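Local coordinates for potential RNA-dependent RNA polymerase (Human picobirnavirus, PDB 5I62), which catalyses RNA-templated RNA synthesis and probably serves both transcription and genome replication in a small double-stranded RNA virus, at residues Met66-Asp71 with Arg400-Thr405; Val257-Phe262 with Asp395-Arg400; Asp372-Tyr377 with Leu382-Glu387. One frame throughout, in Å; residues are numbered along the deposited sequence.

Overall arrangement
None of the three contacts has a backbone hydrogen bond between its segments; side chains, and in interaction 2 a water, make the joins. Interaction 2 is the buried member, where strand 257-261 of the palm sheet meets strand 395-398, and it is also the most polar, with a thiol and a water as go-betweens. Interaction 1 reaches the same hairpin from its other strand, 401-404, and is aromatic and only partly buried; the two share R400, and their centres lie about 10 Å apart. Interaction 3, likewise partly buried, is chiefly methionine packing. It joins interaction 2 through F262, which touches Y377 and M384, whereas it has no contact with interaction 1.

Interaction 1 (Met66-Asp71 with Arg400-Thr405); sequences MEFEDD and RRWHHT
F68 and W402 carry this contact, in which one helix side chain is laid against a strand. The aromatic part is a CH-pi interaction: W402 CB stands 3.8 Å from the centroid of the F68 ring, 8° off its normal, so the methylene and not the indole sits over the face. The two ring systems themselves meet obliquely, their planes 40° apart. F68 CG is anti to the backbone N (chi1 165°), which carries the phenyl group out from helix 63-73 to the strand. W402 has a similar first torsion, but there it swings the indole back beside the root of F68, with W402 CD1 4.1 Å from F68 CB. The indole nitrogen hydrogen-bonds to T64 OG1, near the start of the same helix.

Contacts with the backbone complete the fit. The far end of the phenyl ring meets the strand's entry, F68 CZ lying 3.3 Å from R400 O, a carbonyl oxygen at the ring edge near its plane. W402 N lies over one face. E69, which does not touch the strand, has its carboxylate hydrogen-bonded by S418, T419, M420 N and H457.

R400 follows L399 in the tight turn between strands 395-398 and 401-404, both residues having left-handed backbone conformations. The sequence and position of this β-hairpin are consistent with motif E of viral RNA-dependent RNA polymerases, at the palm-thumb junction.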
loop_
_atom_site.group_PDB
_atom_site.type_symbol
_atom_site.label_atom_id
_atom_site.label_comp_id
_atom_site.label_asym_id
_atom_site.label_seq_id
_atom_site.Cartn_x
_atom_site.Cartn_y
_atom_site.Cartn_z
ATOM N N MET A 66 -12.000 -20.134 8.720
ATOM C CA MET A 66 -12.017 -19.851 10.152
ATOM C C MET A 66 -10.609 -19.592 10.678
ATOM O O MET A 66 -10.406 -18.691 11.501
ATOM C CB MET A 66 -12.679 -21.004 10.910
ATOM C CG MET A 66 -12.864 -20.778 12.419
ATOM S SD MET A 66 -13.878 -19.329 12.847
ATOM C CE MET A 66 -15.273 -19.585 11.808
ATOM N N GLU A 67 -9.623 -20.370 10.217
ATOM C CA GLU A 67 -8.237 -20.114 10.612
ATOM C C GLU A 67 -7.788 -18.730 10.180
ATOM O O GLU A 67 -7.090 -18.037 10.925
ATOM C CB GLU A 67 -7.292 -21.144 10.007
ATOM C CG GLU A 67 -7.422 -22.530 10.553
ATOM C CD GLU A 67 -7.086 -23.577 9.492
ATOM O OE1 GLU A 67 -7.747 -24.643 9.464
ATOM O OE2 GLU A 67 -6.184 -23.312 8.658
ATOM N N PHE A 68 -8.141 -18.341 8.954
ATOM C CA PHE A 68 -7.826 -17.014 8.431
ATOM C C PHE A 68 -8.453 -15.929 9.297
ATOM O O PHE A 68 -7.787 -14.965 9.684
ATOM C CB PHE A 68 -8.320 -16.956 6.986
ATOM C CG PHE A 68 -8.403 -15.576 6.376
ATOM C CD1 PHE A 68 -7.288 -14.969 5.828
ATOM C CD2 PHE A 68 -9.629 -14.942 6.257
ATOM C CE1 PHE A 68 -7.385 -13.723 5.213
ATOM C CE2 PHE A 68 -9.730 -13.699 5.644
ATOM C CZ PHE A 68 -8.594 -13.095 5.118
ATOM N N GLU A 69 -9.729 -16.103 9.644
ATOM C CA GLU A 69 -10.424 -15.160 10.510
ATOM C C GLU A 69 -9.791 -15.102 11.900
ATOM O O GLU A 69 -9.584 -14.013 12.450
ATOM C CB GLU A 69 -11.899 -15.545 10.610
ATOM C CG GLU A 69 -12.726 -15.282 9.352
ATOM C CD GLU A 69 -13.379 -13.904 9.372
ATOM O OE1 GLU A 69 -12.895 -13.038 10.138
ATOM O OE2 GLU A 69 -14.368 -13.688 8.628
ATOM N N ASP A 70 -9.511 -16.272 12.497
ATOM C CA ASP A 70 -8.848 -16.339 13.796
ATOM C C ASP A 70 -7.499 -15.634 13.779
ATOM O O ASP A 70 -7.141 -14.926 14.730
ATOM C CB ASP A 70 -8.647 -17.795 14.220
ATOM C CG ASP A 70 -9.889 -18.418 14.824
ATOM O OD1 ASP A 70 -10.864 -17.684 15.089
ATOM O OD2 ASP A 70 -9.882 -19.648 15.049
ATOM N N ASP A 71 -6.718 -15.856 12.720
ATOM C CA ASP A 71 -5.440 -15.166 12.566
ATOM C C ASP A 71 -5.608 -13.643 12.597
ATOM O O ASP A 71 -4.881 -12.944 13.311
ATOM C CB ASP A 71 -4.777 -15.610 11.267
ATOM C CG ASP A 71 -3.462 -14.918 11.019
ATOM O OD1 ASP A 71 -2.493 -15.161 11.770
ATOM O OD2 ASP A 71 -3.400 -14.109 10.073
ATOM N N ARG A 400 -4.675 -9.833 1.967
ATOM C CA ARG A 400 -5.554 -10.050 3.117
ATOM C C ARG A 400 -6.943 -10.553 2.719
ATOM O O ARG A 400 -7.925 -10.328 3.437
ATOM C CB ARG A 400 -5.662 -8.792 3.982
ATOM C CG ARG A 400 -4.356 -8.462 4.712
ATOM C CD ARG A 400 -4.538 -7.271 5.648
ATOM N NE ARG A 400 -3.335 -6.443 5.766
ATOM C CZ ARG A 400 -2.246 -6.792 6.448
ATOM N NH1 ARG A 400 -2.192 -7.965 7.077
ATOM N NH2 ARG A 400 -1.205 -5.967 6.497
ATOM N N ARG A 401 -7.032 -11.275 1.598
ATOM C CA ARG A 401 -8.243 -11.994 1.222
ATOM C C ARG A 401 -7.940 -13.484 1.102
ATOM O O ARG A 401 -6.892 -13.873 0.575
ATOM C CB ARG A 401 -8.816 -11.523 -0.114
ATOM C CG ARG A 401 -9.734 -10.333 -0.039
ATOM C CD ARG A 401 -8.929 -9.098 -0.149
ATOM N NE ARG A 401 -9.742 -7.887 -0.271
ATOM C CZ ARG A 401 -9.248 -6.680 -0.037
ATOM N NH1 ARG A 401 -7.981 -6.573 0.350
ATOM N NH2 ARG A 401 -10.008 -5.593 -0.169
ATOM N N TRP A 402 -8.885 -14.302 1.552
ATOM C CA TRP A 402 -8.796 -15.757 1.480
ATOM C C TRP A 402 -9.481 -16.240 0.213
ATOM O O TRP A 402 -10.537 -15.734 -0.166
ATOM C CB TRP A 402 -9.459 -16.352 2.715
ATOM C CG TRP A 402 -9.672 -17.831 2.787
ATOM C CD1 TRP A 402 -8.852 -18.741 3.375
ATOM C CD2 TRP A 402 -10.828 -18.559 2.345
ATOM N NE1 TRP A 402 -9.409 -19.992 3.310
ATOM C CE2 TRP A 402 -10.620 -19.909 2.678
ATOM C CE3 TRP A 402 -12.011 -18.196 1.691
ATOM C CZ2 TRP A 402 -11.547 -20.905 2.378
ATOM C CZ3 TRP A 402 -12.932 -19.186 1.389
ATOM C CH2 TRP A 402 -12.696 -20.524 1.748
ATOM N N HIS A 403 -8.854 -17.195 -0.462
ATOM C CA HIS A 403 -9.439 -17.841 -1.628
ATOM C C HIS A 403 -9.313 -19.349 -1.461
ATOM O O HIS A 403 -8.364 -19.839 -0.854
ATOM C CB HIS A 403 -8.754 -17.437 -2.937
ATOM C CG HIS A 403 -8.569 -15.963 -3.130
ATOM N ND1 HIS A 403 -9.297 -15.242 -4.050
ATOM C CD2 HIS A 403 -7.699 -15.088 -2.575
ATOM C CE1 HIS A 403 -8.901 -13.982 -4.039
ATOM N NE2 HIS A 403 -7.941 -13.858 -3.142
ATOM N N HIS A 404 -10.264 -20.078 -2.030
ATOM C CA HIS A 404 -10.258 -21.524 -1.935
ATOM C C HIS A 404 -10.732 -22.112 -3.251
ATOM O O HIS A 404 -11.712 -21.632 -3.831
ATOM C CB HIS A 404 -11.150 -21.996 -0.786
ATOM C CG HIS A 404 -10.931 -23.420 -0.400
ATOM N ND1 HIS A 404 -11.293 -24.469 -1.213
ATOM C CD2 HIS A 404 -10.399 -23.973 0.716
ATOM C CE1 HIS A 404 -10.985 -25.609 -0.621
ATOM N NE2 HIS A 404 -10.443 -25.335 0.552
ATOM N N THR A 405 -10.038 -23.154 -3.715
ATOM C CA THR A 405 -10.368 -23.727 -5.016
ATOM C C THR A 405 -11.813 -24.228 -5.064
ATOM O O THR A 405 -12.436 -24.225 -6.132
ATOM C CB THR A 405 -9.374 -24.840 -5.383
ATOM O OG1 THR A 405 -9.555 -25.200 -6.754
ATOM C CG2 THR A 405 -9.540 -26.088 -4.485
#

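Interaction 2 (Val257-Phe262 with Asp395-Arg400); sequences VVCTDF and DCTYLR
A thiol-centred contact between two sheets, built on C259, C396 and T397, lies in the buried interior of the palm. Strand 257-261 is an inner strand of the four-stranded antiparallel sheet, and strand 395-398 is an outermost strand of the neighbouring three-stranded one. Their axes run in nearly the same direction, 24° apart, and approach to 7.0 Å, so side chains rather than a backbone ladder fill the interval.

C259 SG is the central atom. Placed anti to its own carbonyl carbon (chi1 -50°), it reaches across and accepts a hydrogen bond from T397 N at 3.3 Å, with an N-H...S angle of 156°. The same sulfur presses on C396 CB, 3.4 Å away. V257 CG1 lies 4.0 Å from that same C396 CB, which thus meets two residues of the other strand.

At the strands' N-terminal ends, a water donates to both V257 O, at 3.1 Å, and D395 O, at 2.8 Å, joining two carbonyls. Each strand has its own backbone partner, C259 pairing with Y390 and C396 with H403. The sequence running through D261 fits polymerase motif A, and the arrangement is consistent with a motif A strand backed by the motif E hairpin.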
loop_
_atom_site.group_PDB
_atom_site.type_symbol
_atom_site.label_atom_id
_atom_site.label_comp_id
_atom_site.label_asym_id
_atom_site.label_seq_id
_atom_site.Cartn_x
_atom_site.Cartn_y
_atom_site.Cartn_z
ATOM N N VAL A 257 0.530 -23.982 -3.505
ATOM C CA VAL A 257 0.619 -22.546 -3.743
ATOM C C VAL A 257 1.345 -21.944 -2.554
ATOM O O VAL A 257 1.089 -22.338 -1.413
ATOM C CB VAL A 257 -0.782 -21.937 -3.915
ATOM C CG1 VAL A 257 -0.709 -20.425 -4.048
ATOM C CG2 VAL A 257 -1.458 -22.562 -5.113
ATOM N N VAL A 258 2.271 -21.026 -2.809
ATOM C CA VAL A 258 3.020 -20.361 -1.752
ATOM C C VAL A 258 2.589 -18.904 -1.682
ATOM O O VAL A 258 2.637 -18.184 -2.687
ATOM C CB VAL A 258 4.538 -20.464 -1.972
ATOM C CG1 VAL A 258 5.279 -19.676 -0.884
ATOM C CG2 VAL A 258 4.985 -21.915 -1.995
ATOM N N CYS A 259 2.178 -18.465 -0.501
ATOM C CA CYS A 259 1.859 -17.064 -0.239
ATOM C C CYS A 259 3.019 -16.486 0.559
ATOM O O CYS A 259 3.245 -16.887 1.708
ATOM C CB CYS A 259 0.552 -16.928 0.526
ATOM S SG CYS A 259 -0.810 -17.849 -0.203
ATOM N N THR A 260 3.747 -15.558 -0.043
ATOM C CA THR A 260 4.992 -15.098 0.534
ATOM C C THR A 260 4.738 -13.919 1.459
ATOM O O THR A 260 3.689 -13.277 1.424
ATOM C CB THR A 260 5.988 -14.714 -0.562
ATOM O OG1 THR A 260 5.340 -13.868 -1.510
ATOM C CG2 THR A 260 6.492 -15.969 -1.282
ATOM N N ASP A 261 5.740 -13.609 2.271
ATOM C CA ASP A 261 5.643 -12.417 3.088
ATOM C C ASP A 261 7.045 -11.880 3.354
ATOM O O ASP A 261 7.945 -12.656 3.695
ATOM C CB ASP A 261 4.934 -12.758 4.390
ATOM C CG ASP A 261 4.822 -11.562 5.303
ATOM O OD1 ASP A 261 3.813 -10.873 5.322
ATOM O OD2 ASP A 261 5.816 -11.216 5.944
ATOM N N PHE A 262 7.227 -10.563 3.203
ATOM C CA PHE A 262 8.486 -9.866 3.458
ATOM C C PHE A 262 8.412 -9.085 4.770
ATOM O O PHE A 262 7.371 -8.519 5.122
ATOM C CB PHE A 262 8.830 -8.911 2.329
ATOM C CG PHE A 262 9.233 -9.587 1.075
ATOM C CD1 PHE A 262 10.511 -10.104 0.915
ATOM C CD2 PHE A 262 8.338 -9.682 0.036
ATOM C CE1 PHE A 262 10.887 -10.707 -0.273
ATOM C CE2 PHE A 262 8.689 -10.271 -1.141
ATOM C CZ PHE A 262 9.970 -10.795 -1.310
ATOM N N ASP A 395 -5.940 -23.656 -0.968
ATOM C CA ASP A 395 -6.351 -22.288 -0.684
ATOM C C ASP A 395 -5.129 -21.380 -0.629
ATOM O O ASP A 395 -3.987 -21.834 -0.693
ATOM C CB ASP A 395 -7.205 -22.236 0.595
ATOM C CG ASP A 395 -6.442 -22.652 1.847
ATOM O OD1 ASP A 395 -5.290 -22.218 2.052
ATOM O OD2 ASP A 395 -7.013 -23.434 2.638
ATOM N N CYS A 396 -5.387 -20.077 -0.512
ATOM C CA CYS A 396 -4.301 -19.115 -0.421
ATOM C C CYS A 396 -4.834 -17.832 0.194
ATOM O O CYS A 396 -6.043 -17.617 0.284
ATOM C CB CYS A 396 -3.671 -18.840 -1.798
ATOM S SG CYS A 396 -4.819 -18.095 -2.987
ATOM N N THR A 397 -3.913 -16.995 0.639
ATOM C CA THR A 397 -4.252 -15.653 1.083
ATOM C C THR A 397 -3.402 -14.687 0.286
ATOM O O THR A 397 -2.215 -14.938 0.068
ATOM C CB THR A 397 -4.024 -15.469 2.590
ATOM O OG1 THR A 397 -2.658 -15.780 2.893
ATOM C CG2 THR A 397 -4.927 -16.398 3.388
ATOM N N TYR A 398 -4.018 -13.607 -0.169
ATOM C CA TYR A 398 -3.348 -12.615 -0.994
ATOM C C TYR A 398 -4.086 -11.310 -0.773
ATOM O O TYR A 398 -5.314 -11.290 -0.866
ATOM C CB TYR A 398 -3.372 -13.019 -2.477
ATOM C CG TYR A 398 -2.689 -12.055 -3.413
ATOM C CD1 TYR A 398 -1.378 -11.645 -3.190
ATOM C CD2 TYR A 398 -3.355 -11.544 -4.525
ATOM C CE1 TYR A 398 -0.749 -10.763 -4.054
ATOM C CE2 TYR A 398 -2.728 -10.659 -5.398
ATOM C CZ TYR A 398 -1.423 -10.271 -5.150
ATOM O OH TYR A 398 -0.789 -9.396 -6.015
ATOM N N LEU A 399 -3.342 -10.255 -0.430
ATOM C CA LEU A 399 -3.900 -8.923 -0.145
ATOM C C LEU A 399 -4.942 -8.989 0.967
ATOM O O LEU A 399 -5.965 -8.309 0.919
ATOM C CB LEU A 399 -4.491 -8.283 -1.404
ATOM C CG LEU A 399 -3.531 -8.179 -2.595
ATOM C CD1 LEU A 399 -4.216 -7.490 -3.780
ATOM C CD2 LEU A 399 -2.235 -7.455 -2.211
ATOM N N ARG A 400 -4.675 -9.833 1.967
ATOM C CA ARG A 400 -5.554 -10.050 3.117
ATOM C C ARG A 400 -6.943 -10.553 2.719
ATOM O O ARG A 400 -7.925 -10.328 3.437
ATOM C CB ARG A 400 -5.662 -8.792 3.982
ATOM C CG ARG A 400 -4.356 -8.462 4.712
ATOM C CD ARG A 400 -4.538 -7.271 5.648
ATOM N NE ARG A 400 -3.335 -6.443 5.766
ATOM C CZ ARG A 400 -2.246 -6.792 6.448
ATOM N NH1 ARG A 400 -2.192 -7.965 7.077
ATOM N NH2 ARG A 400 -1.205 -5.967 6.497
HETATM O O HOH W 1 -1.408 -20.947 -0.331
#

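Interaction 3 (Asp372-Tyr377 with Leu382-Glu387); sequences DVMQSY and LDMNLE
The helix and returning loop that make up motif D in viral RNA polymerases, as sequence order and topology suggest here, are closed on each other by M374 and Y377 from the helix and M384 and L386 from the loop. The methionines M374 and M384 run antiparallel alongside each other, with M374 CG 3.6 Å from M384 CB. Beyond that point M374 SD settles on the start of the short 3-10 turn, 3.6 Å from L386 N, and the L386 side chain lies roughly perpendicular to M374.

With its first torsion at -50°, M384 turns its chain toward the helix, and M384 SD lies 3.6 Å from Y377 CB. The Met-aromatic contact is oblique: M384 SD is 4.9 Å from the centroid of the Y377 ring, 68° off the normal. Earlier in the loop, L382 CD1 packs at 3.7 Å against Y377 O. N385 shapes the turn itself as an Asx turn, its OD1 accepting from E387 N at 3.0 Å, the donor lying well above the carbonyl plane.

Helix 327-345 meets Y377 and L382 through L338, while T260 of strand 257-261 touches V373, Y377 and M384, placing the contact between that helix and the palm sheet.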
loop_
_atom_site.group_PDB
_atom_site.type_symbol
_atom_site.label_atom_id
_atom_site.label_comp_id
_atom_site.label_asym_id
_atom_site.label_seq_id
_atom_site.Cartn_x
_atom_site.Cartn_y
_atom_site.Cartn_z
ATOM N N ASP A 372 12.365 -23.053 -0.371
ATOM C CA ASP A 372 13.091 -22.751 -1.605
ATOM C C ASP A 372 12.851 -21.308 -2.049
ATOM O O ASP A 372 13.789 -20.609 -2.455
ATOM C CB ASP A 372 12.684 -23.693 -2.729
ATOM C CG ASP A 372 13.277 -25.085 -2.577
ATOM O OD1 ASP A 372 14.128 -25.289 -1.684
ATOM O OD2 ASP A 372 12.901 -25.967 -3.375
ATOM N N VAL A 373 11.591 -20.876 -2.055
ATOM C CA VAL A 373 11.293 -19.494 -2.432
ATOM C C VAL A 373 12.026 -18.544 -1.501
ATOM O O VAL A 373 12.671 -17.580 -1.942
ATOM C CB VAL A 373 9.770 -19.247 -2.412
ATOM C CG1 VAL A 373 9.461 -17.752 -2.536
ATOM C CG2 VAL A 373 9.083 -20.011 -3.525
ATOM N N MET A 374 11.971 -18.826 -0.199
ATOM C CA MET A 374 12.612 -17.950 0.776
ATOM C C MET A 374 14.112 -17.841 0.519
ATOM O O MET A 374 14.680 -16.741 0.548
ATOM C CB MET A 374 12.344 -18.458 2.189
ATOM C CG MET A 374 12.295 -17.353 3.224
ATOM S SD MET A 374 12.568 -17.934 4.909
ATOM C CE MET A 374 14.177 -18.697 4.696
ATOM N N GLN A 375 14.770 -18.977 0.267
ATOM C CA GLN A 375 16.200 -18.972 -0.034
ATOM C C GLN A 375 16.495 -18.192 -1.308
ATOM O O GLN A 375 17.487 -17.448 -1.376
ATOM C CB GLN A 375 16.722 -20.409 -0.172
ATOM C CG GLN A 375 17.067 -21.097 1.145
ATOM C CD GLN A 375 17.323 -22.591 0.975
ATOM O OE1 GLN A 375 17.851 -23.036 -0.057
ATOM N NE2 GLN A 375 16.958 -23.374 1.996
ATOM N N SER A 376 15.664 -18.371 -2.339
ATOM C CA SER A 376 15.923 -17.713 -3.615
ATOM C C SER A 376 15.745 -16.203 -3.512
ATOM O O SER A 376 16.484 -15.446 -4.150
ATOM C CB SER A 376 15.006 -18.279 -4.701
ATOM O OG SER A 376 15.299 -17.714 -5.970
ATOM N N TYR A 377 14.754 -15.754 -2.736
ATOM C CA TYR A 377 14.516 -14.320 -2.568
ATOM C C TYR A 377 15.554 -13.686 -1.639
ATOM O O TYR A 377 16.098 -12.617 -1.935
ATOM C CB TYR A 377 13.128 -14.074 -1.983
ATOM C CG TYR A 377 11.907 -14.335 -2.835
ATOM C CD1 TYR A 377 11.977 -14.995 -4.061
ATOM C CD2 TYR A 377 10.663 -13.926 -2.384
ATOM C CE1 TYR A 377 10.828 -15.240 -4.807
ATOM C CE2 TYR A 377 9.521 -14.147 -3.118
ATOM C CZ TYR A 377 9.603 -14.804 -4.328
ATOM O OH TYR A 377 8.438 -15.008 -5.037
ATOM N N LEU A 382 17.097 -9.568 1.121
ATOM C CA LEU A 382 15.729 -9.382 1.577
ATOM C C LEU A 382 15.462 -10.243 2.803
ATOM O O LEU A 382 16.046 -11.314 2.974
ATOM C CB LEU A 382 14.738 -9.703 0.458
ATOM C CG LEU A 382 15.060 -8.895 -0.799
ATOM C CD1 LEU A 382 14.276 -9.428 -1.997
ATOM C CD2 LEU A 382 14.754 -7.382 -0.532
ATOM N N ASP A 383 14.572 -9.766 3.658
ATOM C CA ASP A 383 14.283 -10.403 4.931
ATOM C C ASP A 383 12.913 -11.056 4.872
ATOM O O ASP A 383 11.943 -10.430 4.438
ATOM C CB ASP A 383 14.343 -9.387 6.071
ATOM C CG ASP A 383 14.465 -10.041 7.434
ATOM O OD1 ASP A 383 15.126 -11.098 7.537
ATOM O OD2 ASP A 383 13.909 -9.486 8.405
ATOM N N MET A 384 12.850 -12.319 5.288
ATOM C CA MET A 384 11.633 -13.113 5.317
ATOM C C MET A 384 11.724 -14.052 6.517
ATOM O O MET A 384 12.787 -14.590 6.817
ATOM C CB MET A 384 11.433 -13.929 4.029
ATOM C CG MET A 384 11.567 -13.153 2.712
ATOM S SD MET A 384 11.497 -14.219 1.248
ATOM C CE MET A 384 9.755 -14.618 1.146
ATOM N N ASN A 385 10.609 -14.228 7.197
ATOM C CA ASN A 385 10.469 -15.119 8.349
ATOM C C ASN A 385 9.696 -16.325 7.819
ATOM O O ASN A 385 8.538 -16.206 7.407
ATOM C CB ASN A 385 9.775 -14.341 9.480
ATOM C CG ASN A 385 9.300 -15.173 10.645
ATOM O OD1 ASN A 385 9.546 -16.366 10.749
ATOM N ND2 ASN A 385 8.560 -14.511 11.539
ATOM N N LEU A 386 10.376 -17.466 7.734
ATOM C CA LEU A 386 9.750 -18.661 7.177
ATOM C C LEU A 386 8.388 -18.924 7.813
ATOM O O LEU A 386 7.466 -19.426 7.154
ATOM C CB LEU A 386 10.676 -19.857 7.369
ATOM C CG LEU A 386 10.163 -21.159 6.747
ATOM C CD1 LEU A 386 9.722 -20.944 5.302
ATOM C CD2 LEU A 386 11.208 -22.250 6.830
ATOM N N GLU A 387 8.235 -18.544 9.084
ATOM C CA GLU A 387 7.018 -18.835 9.830
ATOM C C GLU A 387 5.822 -18.095 9.265
ATOM O O GLU A 387 4.674 -18.501 9.475
ATOM C CB GLU A 387 7.213 -18.459 11.296
ATOM C CG GLU A 387 6.478 -19.358 12.256
ATOM C CD GLU A 387 7.200 -20.674 12.497
ATOM O OE1 GLU A 387 8.065 -21.061 11.677
ATOM O OE2 GLU A 387 6.899 -21.329 13.516
#